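Local coordinates for putative amidohydrolase/peptidase (Burkholderia cenocepacia, PDB 4WJB), which is a putative zinc-dependent hydrolase of the M20 peptidase family, thought to cleave carbon-nitrogen bonds other than peptide bonds, at residues A79-T93 against L122-V136. Sequence-based numbering, arbitrary orientation.
Sequences ARRAGRRPDAAPVMT and LNDAAIETERPVDVV. With SO4 (sulfate ion), chain F; EDO (1,2-ethanediol), chain I.
Arg-80 grips the carboxylate of Asp-134 side-on, NE giving to OD1 (2.8 Å) and NH2 to OD2 (2.9 Å). Both oxygens are met on their syn sides, with the guanidinium and carboxylate planes 25° apart; Arg-70 forms a second salt bridge to OD2, and Pro-132 CG lies over one guanidinium face. Arg-81 reaches the other side of the sheet. With CG anti to the backbone N (chi1 -172°) and the chain extended as far as NE, its guanidinium arrives over Leu-122 CB at the end of helix 109-124. NE and NH2 share Asn-123 OD1, NH1 and NH2 share Ile-127 O (NH2 to O 2.7 Å), and NH1 also gives to a water that donates to Ala-82 O and Thr-129 OG1. Asn-123 ND2 bonds to Ala-65 O.

Strand 133-136 runs between the other two, antiparallel to 79-81 and parallel to 91-93, the latter pairing closing the beta-alpha-beta unit of the M20 catalytic domain. From Val-133 to Val-135 every backbone N and O is paired: Val-135 N gives to Ala-79 O (2.8 Å), Asp-134 N to Val-91 O (2.8 Å).

Beyond the strands, Glu-130 forms a salt bridge with Arg-84, OE1 accepting from NE and OE2 from NH1 (NH1 to OE2 2.6 Å), each on its syn lone pair. Arg-131 NH1 meets an in-plane lone pair of Ala-89 O (3.0 Å), while its NE gives to Glu-423 O.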
ATOM      1  N   ALA A  79      13.036  21.102  41.815  1.00 18.37           N
ATOM      2  CA  ALA A  79      14.142  21.424  42.709  1.00 17.54           C
ATOM      3  C   ALA A  79      14.411  22.915  42.641  1.00 15.94           C
ATOM      4  O   ALA A  79      14.820  23.418  41.598  1.00 16.53           O
ATOM      5  CB  ALA A  79      15.382  20.642  42.331  1.00 16.51           C
ATOM      6  N   ARG A  80      14.197  23.630  43.740  1.00 15.94           N
ATOM      7  CA  ARG A  80      14.315  25.080  43.687  1.00 18.37           C
ATOM      8  C   ARG A  80      15.606  25.604  44.298  1.00 18.82           C
ATOM      9  O   ARG A  80      15.888  25.369  45.472  1.00 19.01           O
ATOM     10  CB  ARG A  80      13.126  25.750  44.382  1.00 18.91           C
ATOM     11  CG  ARG A  80      13.295  27.264  44.522  1.00 20.21           C
ATOM     12  CD  ARG A  80      11.973  27.963  44.812  1.00 19.88           C
ATOM     13  NE  ARG A  80      11.057  27.878  43.675  1.00 19.01           N
ATOM     14  CZ  ARG A  80       9.972  28.632  43.533  1.00 18.35           C
ATOM     15  NH1 ARG A  80       9.664  29.543  44.453  1.00 20.33           N
ATOM     16  NH2 ARG A  80       9.199  28.487  42.466  1.00 19.16           N
ATOM     17  N   ARG A  81      16.373  26.325  43.490  1.00 18.75           N
ATOM     18  CA  ARG A  81      17.516  27.079  43.981  1.00 17.58           C
ATOM     19  C   ARG A  81      17.030  28.471  44.370  1.00 20.97           C
ATOM     20  O   ARG A  81      16.503  29.203  43.530  1.00 21.84           O
ATOM     21  CB  ARG A  81      18.620  27.165  42.918  1.00 16.03           C
ATOM     22  CG  ARG A  81      19.917  27.778  43.433  1.00 18.77           C
ATOM     23  CD  ARG A  81      20.956  27.944  42.323  1.00 19.92           C
ATOM     24  NE  ARG A  81      22.258  28.335  42.864  1.00 21.36           N
ATOM     25  CZ  ARG A  81      22.670  29.591  43.016  1.00 23.29           C
ATOM     26  NH1 ARG A  81      21.886  30.604  42.664  1.00 22.04           N
ATOM     27  NH2 ARG A  81      23.874  29.835  43.524  1.00 24.13           N
ATOM     28  N   ALA A  82      17.194  28.828  45.644  1.00 20.63           N
ATOM     29  CA  ALA A  82      16.668  30.083  46.173  1.00 21.59           C
ATOM     30  C   ALA A  82      17.111  31.302  45.361  1.00 23.12           C
ATOM     31  O   ALA A  82      18.191  31.314  44.770  1.00 24.91           O
ATOM     32  CB  ALA A  82      17.079  30.253  47.635  1.00 23.64           C
ATOM     33  N   GLY A  83      16.253  32.316  45.324  1.00 21.35           N
ATOM     34  CA  GLY A  83      16.608  33.602  44.752  1.00 25.77           C
ATOM     35  C   GLY A  83      16.568  34.660  45.838  1.00 25.94           C
ATOM     36  O   GLY A  83      16.092  34.390  46.939  1.00 25.03           O
ATOM     37  N   ARG A  84      17.063  35.857  45.533  1.00 26.63           N
ATOM     38  CA  ARG A  84      17.066  36.954  46.500  1.00 28.07           C
ATOM     39  C   ARG A  84      15.641  37.311  46.923  1.00 28.19           C
ATOM     40  O   ARG A  84      15.385  37.592  48.091  1.00 25.80           O
ATOM     41  CB  ARG A  84      17.770  38.182  45.916  1.00 30.15           C
ATOM     42  CG  ARG A  84      18.161  39.229  46.945  1.00 34.52           C
ATOM     43  CD  ARG A  84      18.712  40.480  46.282  1.00 34.97           C
ATOM     44  NE  ARG A  84      17.717  41.108  45.418  1.00 39.13           N
ATOM     45  CZ  ARG A  84      16.765  41.931  45.848  1.00 43.73           C
ATOM     46  NH1 ARG A  84      15.899  42.454  44.988  1.00 44.10           N
ATOM     47  NH2 ARG A  84      16.680  42.238  47.135  1.00 46.84           N
ATOM     48  N   ARG A  85      14.717  37.302  45.968  1.00 26.52           N
ATOM     49  CA  ARG A  85      13.305  37.505  46.273  1.00 29.64           C
ATOM     50  C   ARG A  85      12.564  36.180  46.170  1.00 28.96           C
ATOM     51  O   ARG A  85      12.233  35.745  45.071  1.00 27.37           O
ATOM     52  CB  ARG A  85      12.676  38.534  45.326  1.00 32.26           C
ATOM     53  CG  ARG A  85      13.169  39.950  45.538  1.00 36.05           C
ATOM     54  CD  ARG A  85      12.320  40.969  44.794  1.00 37.17           C
ATOM     55  NE  ARG A  85      12.472  40.872  43.345  1.00 35.70           N
ATOM     56  CZ  ARG A  85      11.509  40.490  42.512  1.00 35.10           C
ATOM     57  NH1 ARG A  85      10.311  40.166  42.981  1.00 33.11           N
ATOM     58  NH2 ARG A  85      11.744  40.439  41.209  1.00 34.90           N
ATOM     59  N   PRO A  86      12.309  35.532  47.316  1.00 29.67           N
ATOM     60  CA  PRO A  86      11.691  34.199  47.341  1.00 29.60           C
ATOM     61  C   PRO A  86      10.301  34.137  46.717  1.00 27.39           C
ATOM     62  O   PRO A  86       9.916  33.081  46.213  1.00 25.86           O
ATOM     63  CB  PRO A  86      11.615  33.870  48.841  1.00 32.05           C
ATOM     64  CG  PRO A  86      11.777  35.177  49.546  1.00 33.83           C
ATOM     65  CD  PRO A  86      12.665  35.999  48.667  1.00 34.08           C
ATOM     66  N   ASP A  87       9.558  35.239  46.749  1.00 27.37           N
ATOM     67  CA  ASP A  87       8.203  35.223  46.215  1.00 28.04           C
ATOM     68  C   ASP A  87       8.155  35.645  44.747  1.00 27.17           C
ATOM     69  O   ASP A  87       7.076  35.752  44.166  1.00 27.37           O
ATOM     70  CB  ASP A  87       7.279  36.111  47.061  1.00 30.34           C
ATOM     71  CG  ASP A  87       7.707  37.566  47.078  1.00 34.26           C
ATOM     72  OD1 ASP A  87       8.862  37.864  46.707  1.00 35.61           O
ATOM     73  OD2 ASP A  87       6.884  38.414  47.484  1.00 35.81           O
ATOM     74  N   ALA A  88       9.321  35.866  44.147  1.00 25.19           N
ATOM     75  CA  ALA A  88       9.392  36.210  42.726  1.00 27.43           C
ATOM     76  C   ALA A  88       9.045  35.013  41.838  1.00 25.15           C
ATOM     77  O   ALA A  88       9.321  33.869  42.195  1.00 22.50           O
ATOM     78  CB  ALA A  88      10.777  36.737  42.375  1.00 26.33           C
ATOM     79  N   ALA A  89       8.434  35.282  40.686  1.00 25.92           N
ATOM     80  CA  ALA A  89       8.168  34.234  39.709  1.00 25.63           C
ATOM     81  C   ALA A  89       9.475  33.565  39.303  1.00 22.98           C
ATOM     82  O   ALA A  89      10.463  34.242  39.010  1.00 23.89           O
ATOM     83  CB  ALA A  89       7.451  34.803  38.487  1.00 28.24           C
ATOM     84  N   PRO A  90       9.494  32.227  39.305  1.00 20.55           N
ATOM     85  CA  PRO A  90      10.739  31.503  39.059  1.00 19.47           C
ATOM     86  C   PRO A  90      11.113  31.416  37.587  1.00 19.02           C
ATOM     87  O   PRO A  90      10.259  31.546  36.701  1.00 19.15           O
ATOM     88  CB  PRO A  90      10.434  30.109  39.605  1.00 19.71           C
ATOM     89  CG  PRO A  90       8.972  29.950  39.343  1.00 19.65           C
ATOM     90  CD  PRO A  90       8.386  31.314  39.631  1.00 19.42           C
ATOM     91  N   VAL A  91      12.400  31.204  37.339  1.00 16.49           N
ATOM     92  CA  VAL A  91      12.852  30.706  36.055  1.00 18.28           C
ATOM     93  C   VAL A  91      12.909  29.190  36.174  1.00 18.70           C
ATOM     94  O   VAL A  91      13.471  28.664  37.135  1.00 18.72           O
ATOM     95  CB  VAL A  91      14.225  31.274  35.653  1.00 19.73           C
ATOM     96  CG1 VAL A  91      14.724  30.602  34.368  1.00 21.15           C
ATOM     97  CG2 VAL A  91      14.126  32.780  35.461  1.00 18.26           C
ATOM     98  N   MET A  92      12.311  28.492  35.215  1.00 17.35           N
ATOM     99  CA  MET A  92      12.205  27.037  35.281  1.00 16.38           C
ATOM    100  C   MET A  92      12.967  26.395  34.129  1.00 17.71           C
ATOM    101  O   MET A  92      12.987  26.921  33.022  1.00 18.87           O
ATOM    102  CB  MET A  92      10.733  26.598  35.257  1.00 17.06           C
ATOM    103  CG  MET A  92      10.521  25.075  35.286  1.00 16.62           C
ATOM    104  SD  MET A  92       8.802  24.567  35.578  1.00 20.41           S
ATOM    105  CE  MET A  92       7.962  25.383  34.216  1.00 16.29           C
ATOM    106  N   THR A  93      13.610  25.268  34.402  1.00 14.52           N
ATOM    107  CA  THR A  93      14.267  24.510  33.351  1.00 18.45           C
ATOM    108  C   THR A  93      14.205  23.034  33.689  1.00 19.74           C
ATOM    109  O   THR A  93      14.141  22.657  34.851  1.00 20.06           O
ATOM    110  CB  THR A  93      15.734  24.951  33.143  1.00 21.23           C
ATOM    111  OG1 THR A  93      16.265  24.311  31.976  1.00 25.03           O
ATOM    112  CG2 THR A  93      16.596  24.604  34.351  1.00 19.08           C
ATOM    113  N   LEU A 122      26.176  27.557  39.258  1.00 22.34           N
ATOM    114  CA  LEU A 122      25.851  28.787  39.969  1.00 24.29           C
ATOM    115  C   LEU A 122      26.394  28.738  41.400  1.00 25.76           C
ATOM    116  O   LEU A 122      26.893  29.737  41.916  1.00 28.24           O
ATOM    117  CB  LEU A 122      24.339  29.023  39.969  1.00 23.57           C
ATOM    118  CG  LEU A 122      23.740  29.423  38.619  1.00 25.70           C
ATOM    119  CD1 LEU A 122      22.218  29.416  38.675  1.00 24.95           C
ATOM    120  CD2 LEU A 122      24.268  30.789  38.190  1.00 27.69           C
ATOM    121  N   ASN A 123      26.303  27.568  42.029  1.00 25.92           N
ATOM    122  CA  ASN A 123      26.862  27.369  43.365  1.00 25.22           C
ATOM    123  C   ASN A 123      28.381  27.566  43.387  1.00 25.72           C
ATOM    124  O   ASN A 123      28.910  28.253  44.259  1.00 28.18           O
ATOM    125  CB  ASN A 123      26.525  25.972  43.893  1.00 22.10           C
ATOM    126  CG  ASN A 123      25.069  25.831  44.310  1.00 22.25           C
ATOM    127  OD1 ASN A 123      24.324  26.813  44.384  1.00 21.94           O
ATOM    128  ND2 ASN A 123      24.663  24.602  44.602  1.00 20.72           N
ATOM    129  N   ASP A 124      29.074  26.959  42.426  1.00 24.04           N
ATOM    130  CA  ASP A 124      30.531  27.049  42.357  1.00 27.62           C
ATOM    131  C   ASP A 124      31.006  28.486  42.197  1.00 29.42           C
ATOM    132  O   ASP A 124      32.063  28.858  42.702  1.00 28.21           O
ATOM    133  CB  ASP A 124      31.076  26.205  41.204  1.00 27.28           C
ATOM    134  CG  ASP A 124      30.982  24.718  41.471  1.00 30.42           C
ATOM    135  OD1 ASP A 124      30.610  24.339  42.602  1.00 32.16           O
ATOM    136  OD2 ASP A 124      31.295  23.930  40.554  1.00 33.78           O
ATOM    137  N   ALA A 125      30.224  29.289  41.485  1.00 30.28           N
ATOM    138  CA  ALA A 125      30.572  30.686  41.265  1.00 32.24           C
ATOM    139  C   ALA A 125      30.022  31.586  42.368  1.00 30.22           C
ATOM    140  O   ALA A 125      30.200  32.803  42.319  1.00 31.24           O
ATOM    141  CB  ALA A 125      30.063  31.146  39.913  1.00 32.86           C
ATOM    142  N   ALA A 126      29.358  30.980  43.349  1.00 28.89           N
ATOM    143  CA  ALA A 126      28.736  31.703  44.460  1.00 29.89           C
ATOM    144  C   ALA A 126      27.829  32.822  43.956  1.00 31.37           C
ATOM    145  O   ALA A 126      27.869  33.945  44.459  1.00 32.10           O
ATOM    146  CB  ALA A 126      29.805  32.268  45.399  1.00 29.95           C
ATOM    147  N   ILE A 127      27.019  32.514  42.950  1.00 29.90           N
ATOM    148  CA  ILE A 127      26.141  33.512  42.358  1.00 29.72           C
ATOM    149  C   ILE A 127      24.762  33.544  43.025  1.00 30.14           C
ATOM    150  O   ILE A 127      24.131  32.501  43.227  1.00 28.40           O
ATOM    151  CB  ILE A 127      25.988  33.257  40.843  1.00 30.72           C
ATOM    152  CG1 ILE A 127      27.307  33.566  40.134  1.00 35.01           C
ATOM    153  CG2 ILE A 127      24.859  34.088  40.253  1.00 28.53           C
ATOM    154  CD1 ILE A 127      27.254  33.349  38.642  1.00 38.48           C
ATOM    155  N   GLU A 128      24.312  34.745  43.385  1.00 30.94           N
ATOM    156  CA  GLU A 128      22.938  34.953  43.838  1.00 33.06           C
ATOM    157  C   GLU A 128      22.092  35.522  42.695  1.00 31.82           C
ATOM    158  O   GLU A 128      22.499  36.471  42.023  1.00 32.17           O
ATOM    159  CB  GLU A 128      22.890  35.886  45.054  1.00 37.16           C
ATOM    160  CG  GLU A 128      21.535  36.566  45.262  1.00 40.82           C
ATOM    161  CD  GLU A 128      21.391  37.233  46.623  1.00 44.59           C
ATOM    162  OE1 GLU A 128      20.976  36.550  47.584  1.00 42.88           O
ATOM    163  OE2 GLU A 128      21.684  38.443  46.729  1.00 47.39           O
ATOM    164  N   THR A 129      20.921  34.933  42.471  1.00 29.41           N
ATOM    165  CA  THR A 129      20.013  35.410  41.431  1.00 27.02           C
ATOM    166  C   THR A 129      18.825  36.139  42.046  1.00 27.62           C
ATOM    167  O   THR A 129      18.463  35.887  43.200  1.00 26.89           O
ATOM    168  CB  THR A 129      19.499  34.256  40.550  1.00 23.97           C
ATOM    169  OG1 THR A 129      18.735  33.342  41.347  1.00 21.90           O
ATOM    170  CG2 THR A 129      20.664  33.520  39.911  1.00 23.53           C
ATOM    171  N   GLU A 130      18.230  37.054  41.286  1.00 27.11           N
ATOM    172  CA  GLU A 130      17.054  37.773  41.765  1.00 30.09           C
ATOM    173  C   GLU A 130      15.895  36.814  41.971  1.00 27.99           C
ATOM    174  O   GLU A 130      15.203  36.859  42.991  1.00 29.07           O
ATOM    175  CB  GLU A 130      16.644  38.878  40.788  1.00 33.48           C
ATOM    176  CG  GLU A 130      17.472  40.132  40.906  1.00 39.14           C
ATOM    177  CD  GLU A 130      17.487  40.674  42.323  1.00 40.75           C
ATOM    178  OE1 GLU A 130      18.586  40.764  42.908  1.00 42.65           O
ATOM    179  OE2 GLU A 130      16.400  41.000  42.853  1.00 38.94           O
ATOM    180  N   ARG A 131      15.710  35.939  40.990  1.00 25.79           N
ATOM    181  CA  ARG A 131      14.610  34.990  40.970  1.00 25.30           C
ATOM    182  C   ARG A 131      15.068  33.603  41.347  1.00 23.77           C
ATOM    183  O   ARG A 131      16.177  33.201  41.007  1.00 25.66           O
ATOM    184  CB  ARG A 131      13.973  34.943  39.578  1.00 24.23           C
ATOM    185  CG  ARG A 131      13.405  36.259  39.165  1.00 27.44           C
ATOM    186  CD  ARG A 131      12.965  36.279  37.727  1.00 28.60           C
ATOM    187  NE  ARG A 131      12.433  37.599  37.434  1.00 31.76           N
ATOM    188  CZ  ARG A 131      11.206  37.988  37.754  1.00 34.29           C
ATOM    189  NH1 ARG A 131      10.375  37.141  38.357  1.00 33.30           N
ATOM    190  NH2 ARG A 131      10.803  39.217  37.464  1.00 37.23           N
ATOM    191  N   PRO A 132      14.204  32.855  42.041  1.00 23.17           N
ATOM    192  CA  PRO A 132      14.489  31.439  42.259  1.00 23.95           C
ATOM    193  C   PRO A 132      14.525  30.696  40.928  1.00 21.39           C
ATOM    194  O   PRO A 132      13.850  31.095  39.980  1.00 19.82           O
ATOM    195  CB  PRO A 132      13.311  30.968  43.120  1.00 24.57           C
ATOM    196  CG  PRO A 132      12.209  31.912  42.783  1.00 26.33           C
ATOM    197  CD  PRO A 132      12.885  33.241  42.572  1.00 26.83           C
ATOM    198  N   VAL A 133      15.321  29.636  40.866  1.00 20.89           N
ATOM    199  CA  VAL A 133      15.390  28.775  39.693  1.00 20.40           C
ATOM    200  C   VAL A 133      14.832  27.393  40.021  1.00 19.58           C
ATOM    201  O   VAL A 133      15.286  26.754  40.966  1.00 18.46           O
ATOM    202  CB  VAL A 133      16.844  28.639  39.191  1.00 20.65           C
ATOM    203  CG1 VAL A 133      16.912  27.706  37.984  1.00 20.34           C
ATOM    204  CG2 VAL A 133      17.422  30.007  38.869  1.00 21.69           C
ATOM    205  N   ASP A 134      13.842  26.939  39.253  1.00 17.99           N
ATOM    206  CA  ASP A 134      13.296  25.594  39.418  1.00 16.77           C
ATOM    207  C   ASP A 134      13.882  24.651  38.379  1.00 16.29           C
ATOM    208  O   ASP A 134      13.872  24.967  37.202  1.00 17.00           O
ATOM    209  CB  ASP A 134      11.768  25.590  39.276  1.00 18.60           C
ATOM    210  CG  ASP A 134      11.057  26.097  40.509  1.00 19.72           C
ATOM    211  OD1 ASP A 134      11.620  25.986  41.620  1.00 21.19           O
ATOM    212  OD2 ASP A 134       9.925  26.605  40.363  1.00 19.68           O
ATOM    213  N   VAL A 135      14.395  23.503  38.814  1.00 16.57           N
ATOM    214  CA  VAL A 135      14.756  22.436  37.879  1.00 18.61           C
ATOM    215  C   VAL A 135      13.691  21.354  37.988  1.00 17.75           C
ATOM    216  O   VAL A 135      13.423  20.857  39.083  1.00 15.75           O
ATOM    217  CB  VAL A 135      16.158  21.847  38.161  1.00 19.33           C
ATOM    218  CG1 VAL A 135      16.490  20.762  37.140  1.00 19.07           C
ATOM    219  CG2 VAL A 135      17.214  22.951  38.132  1.00 19.94           C
ATOM    220  N   VAL A 136      13.071  21.005  36.861  1.00 16.63           N
ATOM    221  CA  VAL A 136      11.874  20.165  36.889  1.00 15.77           C
ATOM    222  C   VAL A 136      12.033  18.830  36.150  1.00 17.24           C
ATOM    223  O   VAL A 136      12.648  18.759  35.087  1.00 15.14           O
ATOM    224  CB  VAL A 136      10.651  20.913  36.280  1.00 18.78           C
ATOM    225  CG1 VAL A 136      10.927  21.319  34.838  1.00 17.62           C
ATOM    226  CG2 VAL A 136       9.388  20.057  36.354  1.00 17.28           C
TER
HETATM  227  S   SO4 F 502       7.959  39.299  39.726  1.00 39.15           S
HETATM  228  O1  SO4 F 502       7.510  39.564  38.363  1.00 38.68           O
HETATM  229  O2  SO4 F 502       7.243  38.144  40.257  1.00 36.11           O
HETATM  230  O3  SO4 F 502       9.392  39.038  39.738  1.00 40.74           O
HETATM  231  O4  SO4 F 502       7.718  40.463  40.577  1.00 43.25           O
HETATM  232  C1  EDO I 505       5.773  29.298  42.776  1.00 41.31           C
HETATM  233  O1  EDO I 505       7.044  29.955  42.688  1.00 38.61           O
HETATM  234  C2  EDO I 505       5.882  28.056  43.653  1.00 42.46           C
HETATM  235  O2  EDO I 505       4.653  27.324  43.564  1.00 41.80           O
HETATM  236  O   HOH W   1      19.095  30.545  42.009  1.00 25.56           O
HETATM  237  O   HOH W   2      20.230  33.088  44.530  1.00 20.73           O